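Long-range contacts in PA0821 (PDB 7DRG), which probably serves as the immunity protein (antitoxin) that neutralises a putative VRR-NUC nuclease effector of the Pseudomonas aeruginosa type VI secretion system: residues B[192-202]-B[308-319]; B[269-277]-B[289-297]. All coordinates share one frame; numbering follows the deposited sequence.

Contact 1. Residues B[192-202]-B[308-319]; sequences DNDEPSEAFMA and LHGGSHDGELRL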
# COMPACT_ATOMS: atom_id res chain seq x y z
N ASP B 192 14.43 -10.72 2.94
CA ASP B 192 14.69 -9.67 1.96
C ASP B 192 13.63 -9.67 0.86
O ASP B 192 13.31 -8.61 0.31
CB ASP B 192 16.08 -9.82 1.36
CG ASP B 192 16.50 -8.61 0.55
OD1 ASP B 192 16.63 -7.51 1.14
OD2 ASP B 192 16.69 -8.75 -0.68
N ASN B 193 13.07 -10.84 0.54
CA ASN B 193 11.95 -10.90 -0.39
C ASN B 193 10.69 -10.28 0.18
O ASN B 193 9.80 -9.89 -0.58
CB ASN B 193 11.61 -12.35 -0.75
CG ASN B 193 12.72 -13.06 -1.49
OD1 ASN B 193 13.60 -12.43 -2.07
ND2 ASN B 193 12.66 -14.39 -1.49
N ASP B 194 10.59 -10.19 1.50
CA ASP B 194 9.32 -9.95 2.14
C ASP B 194 9.24 -8.62 2.88
O ASP B 194 8.13 -8.22 3.24
CB ASP B 194 9.02 -11.12 3.08
CG ASP B 194 8.91 -12.43 2.32
OD1 ASP B 194 8.03 -12.54 1.45
OD2 ASP B 194 9.75 -13.32 2.54
N GLU B 195 10.35 -7.92 3.07
CA GLU B 195 10.28 -6.54 3.54
C GLU B 195 9.34 -5.67 2.72
O GLU B 195 8.65 -4.82 3.31
CB GLU B 195 11.68 -5.91 3.57
CG GLU B 195 12.61 -6.50 4.63
CD GLU B 195 13.94 -5.78 4.71
OE1 GLU B 195 14.33 -5.12 3.73
OE2 GLU B 195 14.60 -5.88 5.77
N PRO B 196 9.24 -5.81 1.39
CA PRO B 196 8.26 -4.98 0.66
C PRO B 196 6.83 -5.20 1.12
O PRO B 196 6.04 -4.25 1.11
CB PRO B 196 8.47 -5.40 -0.80
CG PRO B 196 9.87 -5.87 -0.85
CD PRO B 196 10.12 -6.54 0.46
N SER B 197 6.47 -6.43 1.49
CA SER B 197 5.14 -6.68 2.04
C SER B 197 4.93 -5.89 3.33
O SER B 197 3.87 -5.30 3.54
CB SER B 197 4.93 -8.17 2.29
OG SER B 197 5.13 -8.93 1.10
N GLU B 198 5.94 -5.89 4.20
CA GLU B 198 5.86 -5.11 5.44
C GLU B 198 5.75 -3.61 5.15
O GLU B 198 4.98 -2.90 5.80
CB GLU B 198 7.08 -5.42 6.30
CG GLU B 198 7.12 -4.69 7.62
CD GLU B 198 8.32 -5.08 8.46
OE1 GLU B 198 9.46 -4.97 7.96
OE2 GLU B 198 8.13 -5.51 9.61
N ALA B 199 6.50 -3.12 4.16
CA ALA B 199 6.46 -1.69 3.84
C ALA B 199 5.09 -1.28 3.31
O ALA B 199 4.57 -0.21 3.65
CB ALA B 199 7.55 -1.36 2.83
N PHE B 200 4.48 -2.13 2.48
CA PHE B 200 3.15 -1.86 1.95
C PHE B 200 2.12 -1.82 3.06
O PHE B 200 1.26 -0.93 3.11
CB PHE B 200 2.81 -2.93 0.91
CG PHE B 200 1.39 -2.93 0.45
CD1 PHE B 200 0.81 -1.79 -0.08
CD2 PHE B 200 0.65 -4.09 0.49
CE1 PHE B 200 -0.50 -1.81 -0.54
CE2 PHE B 200 -0.66 -4.12 0.05
CZ PHE B 200 -1.24 -2.97 -0.47
N MSE B 201 2.21 -2.76 3.99
CA MSE B 201 1.31 -2.80 5.13
C MSE B 201 1.49 -1.61 6.07
O MSE B 201 0.51 -1.06 6.59
CB MSE B 201 1.51 -4.12 5.87
CG MSE B 201 0.92 -5.31 5.16
SE MSE B 201 -1.00 -5.07 4.94
CE MSE B 201 -1.18 -5.62 3.12
N ALA B 202 2.74 -1.20 6.27
CA ALA B 202 3.04 -0.11 7.20
C ALA B 202 2.32 1.17 6.80
O ALA B 202 1.82 1.90 7.67
CB ALA B 202 4.55 0.14 7.24
N LEU B 308 14.84 1.27 7.87
CA LEU B 308 14.18 0.12 8.46
C LEU B 308 14.37 -1.15 7.64
O LEU B 308 14.32 -2.25 8.19
CB LEU B 308 12.68 0.40 8.62
CG LEU B 308 12.35 1.38 9.75
CD1 LEU B 308 10.98 1.99 9.54
CD2 LEU B 308 12.43 0.65 11.09
N HIS B 309 14.59 -0.99 6.33
CA HIS B 309 14.67 -2.09 5.38
C HIS B 309 15.98 -2.01 4.60
O HIS B 309 16.69 -1.00 4.64
CB HIS B 309 13.48 -2.05 4.41
CG HIS B 309 12.18 -2.43 5.03
ND1 HIS B 309 10.96 -2.00 4.56
CD2 HIS B 309 11.91 -3.22 6.10
CE1 HIS B 309 10.00 -2.50 5.30
NE2 HIS B 309 10.55 -3.25 6.24
N GLY B 310 16.29 -3.08 3.88
CA GLY B 310 17.38 -3.06 2.92
C GLY B 310 17.02 -2.24 1.69
O GLY B 310 15.92 -1.72 1.53
N GLY B 311 18.00 -2.12 0.79
CA GLY B 311 17.80 -1.35 -0.42
C GLY B 311 16.90 -2.06 -1.42
O GLY B 311 16.79 -3.29 -1.44
N SER B 312 16.26 -1.27 -2.27
CA SER B 312 15.39 -1.81 -3.30
C SER B 312 16.21 -2.35 -4.47
O SER B 312 17.16 -1.72 -4.93
CB SER B 312 14.42 -0.74 -3.80
OG SER B 312 13.54 -1.27 -4.78
N HIS B 313 15.82 -3.54 -4.95
CA HIS B 313 16.57 -4.20 -6.01
C HIS B 313 16.02 -3.88 -7.40
O HIS B 313 16.78 -3.54 -8.31
CB HIS B 313 16.55 -5.72 -5.80
CG HIS B 313 17.15 -6.16 -4.51
ND1 HIS B 313 18.41 -5.79 -4.10
CD2 HIS B 313 16.66 -6.95 -3.52
CE1 HIS B 313 18.68 -6.33 -2.93
NE2 HIS B 313 17.63 -7.04 -2.55
N ASP B 314 14.71 -4.02 -7.58
CA ASP B 314 14.07 -3.91 -8.89
C ASP B 314 12.73 -3.20 -8.74
O ASP B 314 11.69 -3.65 -9.23
CB ASP B 314 13.90 -5.29 -9.53
CG ASP B 314 13.56 -5.22 -11.02
OD1 ASP B 314 13.64 -4.13 -11.62
OD2 ASP B 314 13.22 -6.29 -11.59
N GLY B 315 12.74 -2.06 -8.04
CA GLY B 315 11.58 -1.21 -7.94
C GLY B 315 10.64 -1.53 -6.80
O GLY B 315 9.59 -0.90 -6.69
N GLU B 316 10.97 -2.50 -5.94
CA GLU B 316 10.05 -2.85 -4.88
C GLU B 316 10.11 -1.82 -3.75
O GLU B 316 11.08 -1.07 -3.59
CB GLU B 316 10.35 -4.24 -4.33
CG GLU B 316 11.61 -4.33 -3.50
CD GLU B 316 12.87 -4.56 -4.30
OE1 GLU B 316 12.83 -4.57 -5.55
OE2 GLU B 316 13.93 -4.75 -3.66
N LEU B 317 9.03 -1.79 -2.96
CA LEU B 317 8.89 -0.84 -1.87
C LEU B 317 9.82 -1.21 -0.71
O LEU B 317 9.90 -2.37 -0.31
CB LEU B 317 7.44 -0.83 -1.39
CG LEU B 317 6.88 0.47 -0.82
CD1 LEU B 317 6.73 1.49 -1.94
CD2 LEU B 317 5.55 0.21 -0.13
N ARG B 318 10.53 -0.21 -0.17
CA ARG B 318 11.39 -0.40 0.99
C ARG B 318 11.36 0.86 1.84
O ARG B 318 11.47 1.97 1.32
CB ARG B 318 12.84 -0.68 0.60
CG ARG B 318 13.06 -1.81 -0.38
CD ARG B 318 13.21 -3.14 0.34
NE ARG B 318 13.56 -4.19 -0.61
CZ ARG B 318 13.99 -5.40 -0.27
NH1 ARG B 318 14.16 -5.71 1.01
NH2 ARG B 318 14.27 -6.29 -1.22
N LEU B 319 11.25 0.68 3.16
CA LEU B 319 11.28 1.83 4.07
C LEU B 319 12.73 2.17 4.37
O LEU B 319 13.33 1.68 5.34
CB LEU B 319 10.49 1.53 5.34
CG LEU B 319 8.98 1.47 5.17
CD1 LEU B 319 8.36 1.03 6.49
CD2 LEU B 319 8.43 2.81 4.73
O HOH W 1 17.84 -5.28 0.06
O HOH W 2 14.00 -5.03 8.38
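P196 and L317 bring the two backbones closest, CA to CA 4.9 Å, where loop 308-319 folds against one side of helix 192-202. The helix is kinked at P196 and S197. The motif is a salt-bridge network of D192, E195, E316 and R318, with a histidine-carboxylate pair on each flank. The R318 guanidinium lies at its centre. R318 NH1 makes salt bridges to E195 OE1 (2.8 Å) and D192 OD1 (3.1 Å), the hydrogen bonds in both being weak. E316 is gripped side-on: NE and NH2 of R318 both point in plane to its OE2. P196 CD sits over the centre of one guanidinium face, and G311 O above the other, toward its rim. E195 OE1 also accepts the backbone N of G310. The H309 ring slides past E195, whose CB sits over its face. H309 NE2 donates to E198 OE1 at 2.7 Å, nearly straight at 164°, while ND1 accepts from L319 N. Both ring nitrogens are thus held, which fixes the ring's rotation. A199 and A202 pack on L319, and L317 CD2 lies against A199 and F200. The second subunit's W322 packs on L317 and L319, so the dimer interface adjoins this contact. At the other end D192 OD2 receives H313 NE2 in the ring plane at 2.7 Å through the syn lone pair.

Contact 2. Residues B[269-277]-B[289-297]; sequences VIQAGAYPY and PYVLLNHAL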
# COMPACT_ATOMS: atom_id res chain seq x y z
N VAL B 269 5.75 -0.16 32.18
CA VAL B 269 5.08 -0.53 30.93
C VAL B 269 3.74 0.19 30.88
O VAL B 269 2.96 0.13 31.84
CB VAL B 269 4.89 -2.05 30.79
CG1 VAL B 269 4.05 -2.36 29.54
CG2 VAL B 269 6.23 -2.74 30.71
N ILE B 270 3.48 0.86 29.77
CA ILE B 270 2.22 1.56 29.54
C ILE B 270 1.39 0.70 28.59
O ILE B 270 1.89 0.27 27.55
CB ILE B 270 2.46 2.95 28.95
CG1 ILE B 270 3.40 3.75 29.84
CG2 ILE B 270 1.13 3.69 28.74
CD1 ILE B 270 3.82 5.08 29.26
N GLN B 271 0.13 0.45 28.96
CA GLN B 271 -0.81 -0.25 28.10
C GLN B 271 -1.76 0.78 27.50
O GLN B 271 -2.47 1.47 28.24
CB GLN B 271 -1.58 -1.32 28.88
CG GLN B 271 -2.71 -1.98 28.08
CD GLN B 271 -3.48 -3.02 28.88
OE1 GLN B 271 -3.03 -3.48 29.93
NE2 GLN B 271 -4.65 -3.40 28.37
N ALA B 272 -1.76 0.89 26.18
CA ALA B 272 -2.57 1.89 25.48
C ALA B 272 -3.80 1.21 24.89
O ALA B 272 -3.79 0.79 23.74
CB ALA B 272 -1.75 2.59 24.40
N GLY B 273 -4.87 1.14 25.67
CA GLY B 273 -6.13 0.61 25.17
C GLY B 273 -6.39 -0.82 25.61
O GLY B 273 -5.53 -1.52 26.14
N ALA B 274 -7.63 -1.25 25.34
CA ALA B 274 -8.13 -2.54 25.82
C ALA B 274 -7.55 -3.71 25.05
O ALA B 274 -7.64 -4.85 25.52
CB ALA B 274 -9.66 -2.57 25.71
N TYR B 275 -6.99 -3.46 23.87
CA TYR B 275 -6.39 -4.48 23.03
C TYR B 275 -5.46 -3.79 22.05
O TYR B 275 -5.54 -2.57 21.88
CB TYR B 275 -7.46 -5.30 22.28
CG TYR B 275 -8.62 -4.49 21.75
CD1 TYR B 275 -8.46 -3.58 20.72
CD2 TYR B 275 -9.89 -4.66 22.28
CE1 TYR B 275 -9.53 -2.84 20.23
CE2 TYR B 275 -10.96 -3.94 21.80
CZ TYR B 275 -10.78 -3.03 20.78
OH TYR B 275 -11.86 -2.32 20.32
N PRO B 276 -4.55 -4.52 21.41
CA PRO B 276 -3.71 -3.87 20.39
C PRO B 276 -4.53 -3.42 19.20
O PRO B 276 -5.53 -4.04 18.83
CB PRO B 276 -2.70 -4.97 20.01
CG PRO B 276 -3.37 -6.26 20.37
CD PRO B 276 -4.18 -5.93 21.61
N TYR B 277 -4.08 -2.32 18.58
CA TYR B 277 -4.79 -1.66 17.49
C TYR B 277 -3.98 -1.72 16.21
O TYR B 277 -2.81 -1.30 16.19
CB TYR B 277 -5.08 -0.19 17.80
CG TYR B 277 -6.23 0.06 18.75
CD1 TYR B 277 -6.09 -0.15 20.12
CD2 TYR B 277 -7.45 0.55 18.29
CE1 TYR B 277 -7.14 0.09 20.99
CE2 TYR B 277 -8.50 0.80 19.15
CZ TYR B 277 -8.34 0.56 20.51
OH TYR B 277 -9.38 0.80 21.38
N PRO B 289 -5.85 5.53 21.04
CA PRO B 289 -4.96 5.40 22.21
C PRO B 289 -3.50 5.61 21.86
O PRO B 289 -2.75 6.20 22.64
CB PRO B 289 -5.26 3.99 22.74
CG PRO B 289 -6.58 3.62 22.14
CD PRO B 289 -6.61 4.29 20.80
N TYR B 290 -3.07 5.16 20.67
CA TYR B 290 -1.67 5.35 20.29
C TYR B 290 -1.38 6.81 19.99
O TYR B 290 -0.27 7.29 20.27
CB TYR B 290 -1.32 4.51 19.07
CG TYR B 290 -1.40 2.99 19.20
CD1 TYR B 290 -2.07 2.37 20.24
CD2 TYR B 290 -0.78 2.18 18.25
CE1 TYR B 290 -2.15 0.98 20.33
CE2 TYR B 290 -0.84 0.81 18.32
CZ TYR B 290 -1.52 0.21 19.36
OH TYR B 290 -1.57 -1.17 19.43
N VAL B 291 -2.33 7.53 19.39
CA VAL B 291 -2.13 8.95 19.11
C VAL B 291 -1.88 9.71 20.40
O VAL B 291 -0.98 10.56 20.49
CB VAL B 291 -3.34 9.52 18.35
CG1 VAL B 291 -3.34 11.06 18.39
CG2 VAL B 291 -3.36 9.01 16.93
N LEU B 292 -2.68 9.43 21.43
CA LEU B 292 -2.53 10.14 22.69
C LEU B 292 -1.21 9.80 23.37
O LEU B 292 -0.53 10.69 23.90
CB LEU B 292 -3.72 9.84 23.60
CG LEU B 292 -5.06 10.41 23.11
CD1 LEU B 292 -6.18 9.90 23.99
CD2 LEU B 292 -5.04 11.94 23.09
N LEU B 293 -0.81 8.52 23.36
CA LEU B 293 0.45 8.17 23.99
C LEU B 293 1.63 8.71 23.19
O LEU B 293 2.61 9.20 23.78
CB LEU B 293 0.56 6.65 24.14
CG LEU B 293 1.84 6.20 24.83
CD1 LEU B 293 1.96 6.77 26.24
CD2 LEU B 293 1.89 4.70 24.87
N ASN B 294 1.58 8.63 21.86
CA ASN B 294 2.65 9.17 21.04
C ASN B 294 2.82 10.66 21.28
O ASN B 294 3.95 11.17 21.30
CB ASN B 294 2.39 8.87 19.56
CG ASN B 294 3.40 9.52 18.63
OD1 ASN B 294 4.47 8.97 18.37
ND2 ASN B 294 3.05 10.69 18.10
N HIS B 295 1.71 11.38 21.46
CA HIS B 295 1.79 12.81 21.75
C HIS B 295 2.53 13.07 23.06
O HIS B 295 3.36 13.98 23.14
CB HIS B 295 0.38 13.41 21.79
CG HIS B 295 0.36 14.90 21.84
ND1 HIS B 295 0.62 15.68 20.73
CD2 HIS B 295 0.12 15.76 22.86
CE1 HIS B 295 0.54 16.96 21.07
NE2 HIS B 295 0.23 17.03 22.35
N ALA B 296 2.26 12.26 24.09
CA ALA B 296 2.91 12.44 25.38
C ALA B 296 4.39 12.11 25.35
O ALA B 296 5.17 12.67 26.12
CB ALA B 296 2.21 11.59 26.44
N LEU B 297 4.81 11.19 24.47
CA LEU B 297 6.18 10.68 24.48
C LEU B 297 7.03 11.14 23.31
O LEU B 297 8.22 10.80 23.27
CB LEU B 297 6.16 9.15 24.51
CG LEU B 297 5.52 8.51 25.75
CD1 LEU B 297 5.66 6.99 25.70
CD2 LEU B 297 6.14 9.07 27.02
O HOH W 3 -0.55 -2.64 17.36
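The Y277 ring is held between P289 CD over one face and Y275 CE1 over the other, each toward the rim. P289 CD makes a CH-pi contact, 4.2 Å from the Y277 ring centroid. The Y277 ring turns its edge to the face of Y290 in an offset edge-to-face pair, with planes at 71°. Y277 CB rests over that Y290 face, while A272 O and a water lie at the Y290 edge. The Y290 ring reaches across to the turn after the strand. There Y290 OH accepts Y277 N at 2.9 Å in a straight bond of 179°. The same hydroxyl donates to the water, which in turn donates to Y277 O. A272 CB packs on P289 CB, Y290 CD1 and L293 CD2. Farther along, I270 CD1 meets L293 CD1 at 3.9 Å. Y277 OH is hydrogen-bonded to E349 OE1. Strand 269-272 and helix 289-297 run roughly antiparallel at 144°, their axes 8.9 Å apart. Helix 288-297 lies across antiparallel strands, with 267-272 between 233-237 and 259-264; L293 touches T234 and L292 touches F259. Helix 338-348 touches it through P289, V291, L292 and H295.

Contacts 1 and 2 lie in separate parts of one chain. Their centres are 27 Å apart, and their nearest atoms are about 10 Å apart, without touching. Along the sequence, both segments of contact 2 fall between 192-202 and 308-319. All four segments lie within the part of the chain recognised as the VRR-NUC immunity family. The two differ in character. Contact 1 combines a salt-bridge network with an apolar patch round A199. It adjoins the second subunit, which also reaches D314 through R286 of that subunit. Contact 2 is mainly apolar, and no other chain of the assembly touches it.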